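Local coordinates for uncharacterized protein (Pseudomonas aeruginosa UCBPP-PA14, PDB 3FD9) that acts as an antiactivator of type III secretion gene transcription, probably by disrupting the self-association and DNA binding of the activator ExsA, at residues Ala207-Ile212 against Cys218-Leu223; Trp239-Glu242 against Gln247-Asp250. All blocks are in the same frame, centred on the assembly; numbering follows the deposited sequence.

How the contacts relate
Both contacts lie in the C-terminal domain of ExsD, contact 1 wholly ahead of contact 2 in the sequence. Contact 1 folds the loop after helix 193-203 back on helix 217-223; contact 2 joins the end of helix 232-241 to the turn that precedes strand 251-253. Their centres lie about 19 Å apart, yet the successive helices 217-223 and 232-241 bring them together: L219 CB packs 3.5 Å from W239 CD2. Helix 96-115 packs on both helices: L104 meets W220, and V107 meets W239 and L240. Contact 1 is partly buried and contact 2 superficial, and no other chain of the assembly touches either, so both belong to the internal packing of one subunit.

Contact 1: residues Ala207-Ile212 against Cys218-Leu223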
loop_
_atom_site.group_PDB
_atom_site.type_symbol
_atom_site.label_atom_id
_atom_site.label_comp_id
_atom_site.label_asym_id
_atom_site.label_seq_id
_atom_site.Cartn_x
_atom_site.Cartn_y
_atom_site.Cartn_z
ATOM N N ALA A 207 -25.817 -5.957 -21.745
ATOM C CA ALA A 207 -26.463 -6.921 -22.633
ATOM C C ALA A 207 -25.726 -8.260 -22.705
ATOM O O ALA A 207 -26.344 -9.310 -22.855
ATOM C CB ALA A 207 -26.630 -6.324 -24.025
ATOM N N GLY A 208 -24.404 -8.214 -22.596
ATOM C CA GLY A 208 -23.586 -9.402 -22.745
ATOM C C GLY A 208 -23.850 -10.470 -21.703
ATOM O O GLY A 208 -23.416 -11.604 -21.866
ATOM N N PHE A 209 -24.553 -10.112 -20.630
ATOM C CA PHE A 209 -24.762 -11.025 -19.505
ATOM C C PHE A 209 -25.908 -12.000 -19.731
ATOM O O PHE A 209 -25.929 -13.080 -19.139
ATOM C CB PHE A 209 -25.038 -10.255 -18.209
ATOM C CG PHE A 209 -23.820 -9.675 -17.571
ATOM C CD1 PHE A 209 -22.921 -10.487 -16.909
ATOM C CD2 PHE A 209 -23.585 -8.311 -17.613
ATOM C CE1 PHE A 209 -21.799 -9.951 -16.312
ATOM C CE2 PHE A 209 -22.475 -7.765 -17.026
ATOM C CZ PHE A 209 -21.572 -8.581 -16.375
ATOM N N GLU A 210 -26.875 -11.617 -20.556
ATOM C CA GLU A 210 -28.047 -12.459 -20.750
ATOM C C GLU A 210 -27.768 -13.648 -21.666
ATOM O O GLU A 210 -26.915 -13.573 -22.555
ATOM C CB GLU A 210 -29.252 -11.643 -21.222
ATOM C CG GLU A 210 -28.937 -10.530 -22.200
ATOM C CD GLU A 210 -29.849 -9.327 -22.003
ATOM O OE1 GLU A 210 -30.157 -9.002 -20.832
ATOM O OE2 GLU A 210 -30.250 -8.702 -23.012
ATOM N N PRO A 211 -28.489 -14.759 -21.440
ATOM C CA PRO A 211 -29.580 -14.838 -20.464
ATOM C C PRO A 211 -29.065 -14.985 -19.036
ATOM O O PRO A 211 -28.152 -15.779 -18.797
ATOM C CB PRO A 211 -30.317 -16.125 -20.870
ATOM C CG PRO A 211 -29.538 -16.715 -22.027
ATOM C CD PRO A 211 -28.200 -16.077 -22.021
ATOM N N ILE A 212 -29.658 -14.250 -18.099
ATOM C CA ILE A 212 -29.267 -14.342 -16.693
ATOM C C ILE A 212 -30.108 -15.380 -15.953
ATOM O O ILE A 212 -31.259 -15.612 -16.315
ATOM C CB ILE A 212 -29.412 -12.980 -15.980
ATOM C CG1 ILE A 212 -30.863 -12.731 -15.598
ATOM C CG2 ILE A 212 -28.907 -11.847 -16.868
ATOM C CD1 ILE A 212 -31.013 -11.830 -14.412
ATOM N N CYS A 218 -35.681 -10.510 -10.735
ATOM C CA CYS A 218 -36.253 -9.328 -10.092
ATOM C C CYS A 218 -35.193 -8.285 -9.735
ATOM O O CYS A 218 -35.513 -7.126 -9.498
ATOM C CB CYS A 218 -37.137 -9.697 -8.889
ATOM S SG CYS A 218 -36.776 -11.293 -8.144
ATOM N N LEU A 219 -33.934 -8.700 -9.703
ATOM C CA LEU A 219 -32.833 -7.742 -9.648
ATOM C C LEU A 219 -32.535 -7.166 -11.032
ATOM O O LEU A 219 -32.328 -5.961 -11.182
ATOM C CB LEU A 219 -31.562 -8.388 -9.116
ATOM C CG LEU A 219 -30.334 -7.507 -9.360
ATOM C CD1 LEU A 219 -30.469 -6.215 -8.563
ATOM C CD2 LEU A 219 -29.030 -8.228 -9.027
ATOM N N TRP A 220 -32.515 -8.030 -12.043
ATOM C CA TRP A 220 -32.130 -7.604 -13.377
ATOM C C TRP A 220 -33.123 -6.655 -14.026
ATOM O O TRP A 220 -32.726 -5.652 -14.611
ATOM C CB TRP A 220 -31.883 -8.798 -14.293
ATOM C CG TRP A 220 -30.730 -8.563 -15.227
ATOM C CD1 TRP A 220 -30.796 -8.248 -16.552
ATOM C CD2 TRP A 220 -29.331 -8.595 -14.892
ATOM N NE1 TRP A 220 -29.528 -8.096 -17.064
ATOM C CE2 TRP A 220 -28.615 -8.306 -16.066
ATOM C CE3 TRP A 220 -28.621 -8.851 -13.717
ATOM C CZ2 TRP A 220 -27.225 -8.268 -16.096
ATOM C CZ3 TRP A 220 -27.238 -8.810 -13.754
ATOM C CH2 TRP A 220 -26.559 -8.523 -14.930
ATOM N N GLN A 221 -34.407 -6.975 -13.933
ATOM C CA GLN A 221 -35.439 -6.111 -14.493
ATOM C C GLN A 221 -35.186 -4.629 -14.169
ATOM O O GLN A 221 -35.038 -3.816 -15.084
ATOM C CB GLN A 221 -36.839 -6.582 -14.076
ATOM C CG GLN A 221 -37.855 -5.470 -13.825
ATOM C CD GLN A 221 -38.401 -4.852 -15.101
ATOM O OE1 GLN A 221 -38.324 -5.445 -16.182
ATOM N NE2 GLN A 221 -38.965 -3.655 -14.980
ATOM N N PRO A 222 -35.099 -4.276 -12.874
ATOM C CA PRO A 222 -34.842 -2.879 -12.509
ATOM C C PRO A 222 -33.453 -2.417 -12.922
ATOM O O PRO A 222 -33.261 -1.247 -13.230
ATOM C CB PRO A 222 -34.916 -2.892 -10.982
ATOM C CG PRO A 222 -35.580 -4.171 -10.624
ATOM C CD PRO A 222 -35.227 -5.137 -11.690
ATOM N N LEU A 223 -32.488 -3.327 -12.915
ATOM C CA LEU A 223 -31.106 -2.952 -13.180
ATOM C C LEU A 223 -30.958 -2.406 -14.602
ATOM O O LEU A 223 -30.187 -1.478 -14.849
ATOM C CB LEU A 223 -30.168 -4.143 -12.947
ATOM C CG LEU A 223 -28.691 -3.799 -12.741
ATOM C CD1 LEU A 223 -28.506 -3.013 -11.463
ATOM C CD2 LEU A 223 -27.836 -5.042 -12.709
#
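W220 reaches from helix 217-223 into the bend of the 207-212 loop, where F209 and I212 receive its indole. I212 lies over one face: CG2 sits 3.7 Å from the centroid of the five-membered ring and only 12° off its normal, a CH-pi contact. This methyl lies anti to the carbonyl carbon of I212, while the CG1 branch (chi1 80°) runs on toward the CG end of the indole. From the same chain, L223 CD2 rests on the opposite face, offset toward the rim, and the indole is sandwiched between two aliphatic groups. F209 closes the far end. Its CB is 3.6 Å from W220 CZ2, and the two rings form an offset edge-to-face pair, the indole edge turned to the phenyl face with centroids 5.7 Å apart and planes at 71°. L104 of helix 96-115 touches the side chains of both F209 and W220, and W193 meets F209. F209 O is bonded to W190 NE1 and G208 O to R195 NE, so the loop backbone is tied to the region around helix 193-203.

On the solvent side the packing is looser. E210 is exposed; its chain bends at chi2 and passes beside the pyrrole part of the indole, where OE1 stands 3.9 Å from W220 NE1, with no hydrogen bond. With no hydrogen bond across the contact, apolar and aromatic packing joins the loop to the helix.

Contact 2: residues Trp239-Glu242 against Gln247-Asp250; sequences WLHE and QAQD
H241, at the end of helix 232-241, sets its imidazole against the backbone of Q247 and A248. From CB, which points to the 247-250 segment, the side chain carries CG anti to the backbone N (chi1 -165°), and this extends the ring outward from the helix. CD2 comes first, lying 3.7 Å from the carbonyl carbon of Q247 and equally near A248 N. NE2, farther out, approaches A248 CA and stands 3.7 Å from the A248 CB methyl. CE1 meets the same alanine more distantly, 3.9 Å from its CA. Although NE2 passes close to A248 N, the direction does not suit a hydrogen bond and none forms; the ring meets the turn by van der Waals contact, and C246 touches the H241 side chain.

The surface it leans on is a type I beta turn, Q247 to D250, closed by the bond from D250 N to Q247 O. A second bond spans the turn in the other direction: Q247 N donates to D250 OD2 over 2.9 Å at 158°, meeting the oxygen from above the carboxylate plane. The turn leads directly into strand 251-253, which pairs in parallel with strand 90-92, and D250 OD1 takes the N-H of D89 beside that partner strand. Q56 of helix 52-60 accepts through OE1 from Q247 NE2 and donates through NE2 to D250 OD2, which thus receives donors from both Q247 N and Q56.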
loop_
_atom_site.group_PDB
_atom_site.type_symbol
_atom_site.label_atom_id
_atom_site.label_comp_id
_atom_site.label_asym_id
_atom_site.label_seq_id
_atom_site.Cartn_x
_atom_site.Cartn_y
_atom_site.Cartn_z
ATOM N N TRP A 239 -33.534 -4.846 -3.290
ATOM C CA TRP A 239 -33.210 -6.237 -3.573
ATOM C C TRP A 239 -31.920 -6.622 -2.870
ATOM O O TRP A 239 -31.847 -7.655 -2.210
ATOM C CB TRP A 239 -33.061 -6.457 -5.074
ATOM C CG TRP A 239 -33.060 -7.890 -5.469
ATOM C CD1 TRP A 239 -34.146 -8.653 -5.759
ATOM C CD2 TRP A 239 -31.918 -8.739 -5.638
ATOM N NE1 TRP A 239 -33.758 -9.927 -6.086
ATOM C CE2 TRP A 239 -32.393 -10.007 -6.024
ATOM C CE3 TRP A 239 -30.539 -8.554 -5.497
ATOM C CZ2 TRP A 239 -31.548 -11.081 -6.266
ATOM C CZ3 TRP A 239 -29.698 -9.626 -5.738
ATOM C CH2 TRP A 239 -30.206 -10.872 -6.120
ATOM N N LEU A 240 -30.901 -5.780 -3.015
ATOM C CA LEU A 240 -29.590 -6.056 -2.448
ATOM C C LEU A 240 -29.695 -6.057 -0.944
ATOM O O LEU A 240 -29.147 -6.923 -0.267
ATOM C CB LEU A 240 -28.588 -4.989 -2.879
ATOM C CG LEU A 240 -28.271 -4.895 -4.369
ATOM C CD1 LEU A 240 -27.364 -3.698 -4.644
ATOM C CD2 LEU A 240 -27.630 -6.177 -4.840
ATOM N N HIS A 241 -30.402 -5.063 -0.428
ATOM C CA HIS A 241 -30.567 -4.898 1.006
ATOM C C HIS A 241 -31.198 -6.123 1.675
ATOM O O HIS A 241 -30.680 -6.632 2.657
ATOM C CB HIS A 241 -31.400 -3.652 1.291
ATOM C CG HIS A 241 -31.330 -3.200 2.712
ATOM N ND1 HIS A 241 -32.450 -2.896 3.453
ATOM C CD2 HIS A 241 -30.270 -3.016 3.535
ATOM C CE1 HIS A 241 -32.084 -2.537 4.670
ATOM N NE2 HIS A 241 -30.767 -2.602 4.747
ATOM N N GLU A 242 -32.309 -6.600 1.135
ATOM C CA GLU A 242 -32.998 -7.749 1.709
ATOM C C GLU A 242 -32.144 -9.002 1.714
ATOM O O GLU A 242 -32.554 -10.044 2.226
ATOM C CB GLU A 242 -34.298 -8.013 0.957
ATOM C CG GLU A 242 -35.470 -7.182 1.466
ATOM C CD GLU A 242 -36.515 -6.936 0.403
ATOM O OE1 GLU A 242 -36.818 -7.877 -0.369
ATOM O OE2 GLU A 242 -37.032 -5.798 0.345
ATOM N N GLN A 247 -26.050 -1.601 2.504
ATOM C CA GLN A 247 -26.385 -1.047 3.808
ATOM C C GLN A 247 -27.726 -0.358 3.727
ATOM O O GLN A 247 -28.191 -0.028 2.640
ATOM C CB GLN A 247 -25.309 -0.066 4.276
ATOM C CG GLN A 247 -23.947 -0.705 4.416
ATOM C CD GLN A 247 -24.002 -2.009 5.189
ATOM O OE1 GLN A 247 -24.269 -2.018 6.385
ATOM N NE2 GLN A 247 -23.744 -3.116 4.507
ATOM N N ALA A 248 -28.356 -0.161 4.876
ATOM C CA ALA A 248 -29.641 0.503 4.907
ATOM C C ALA A 248 -29.533 1.840 4.204
ATOM O O ALA A 248 -30.405 2.193 3.412
ATOM C CB ALA A 248 -30.116 0.684 6.335
ATOM N N GLN A 249 -28.449 2.563 4.476
ATOM C CA GLN A 249 -28.295 3.934 3.998
ATOM C C GLN A 249 -27.536 4.093 2.688
ATOM O O GLN A 249 -27.327 5.215 2.229
ATOM C CB GLN A 249 -27.640 4.795 5.073
ATOM C CG GLN A 249 -28.478 4.919 6.327
ATOM C CD GLN A 249 -29.900 5.334 6.026
ATOM O OE1 GLN A 249 -30.139 6.212 5.197
ATOM N NE2 GLN A 249 -30.857 4.704 6.700
ATOM N N ASP A 250 -27.107 2.984 2.093
ATOM C CA ASP A 250 -26.509 3.020 0.763
ATOM C C ASP A 250 -27.566 3.495 -0.220
ATOM O O ASP A 250 -28.638 2.912 -0.294
ATOM C CB ASP A 250 -26.031 1.629 0.358
ATOM C CG ASP A 250 -24.636 1.306 0.867
ATOM O OD1 ASP A 250 -23.848 2.248 1.109
ATOM O OD2 ASP A 250 -24.314 0.103 1.011
#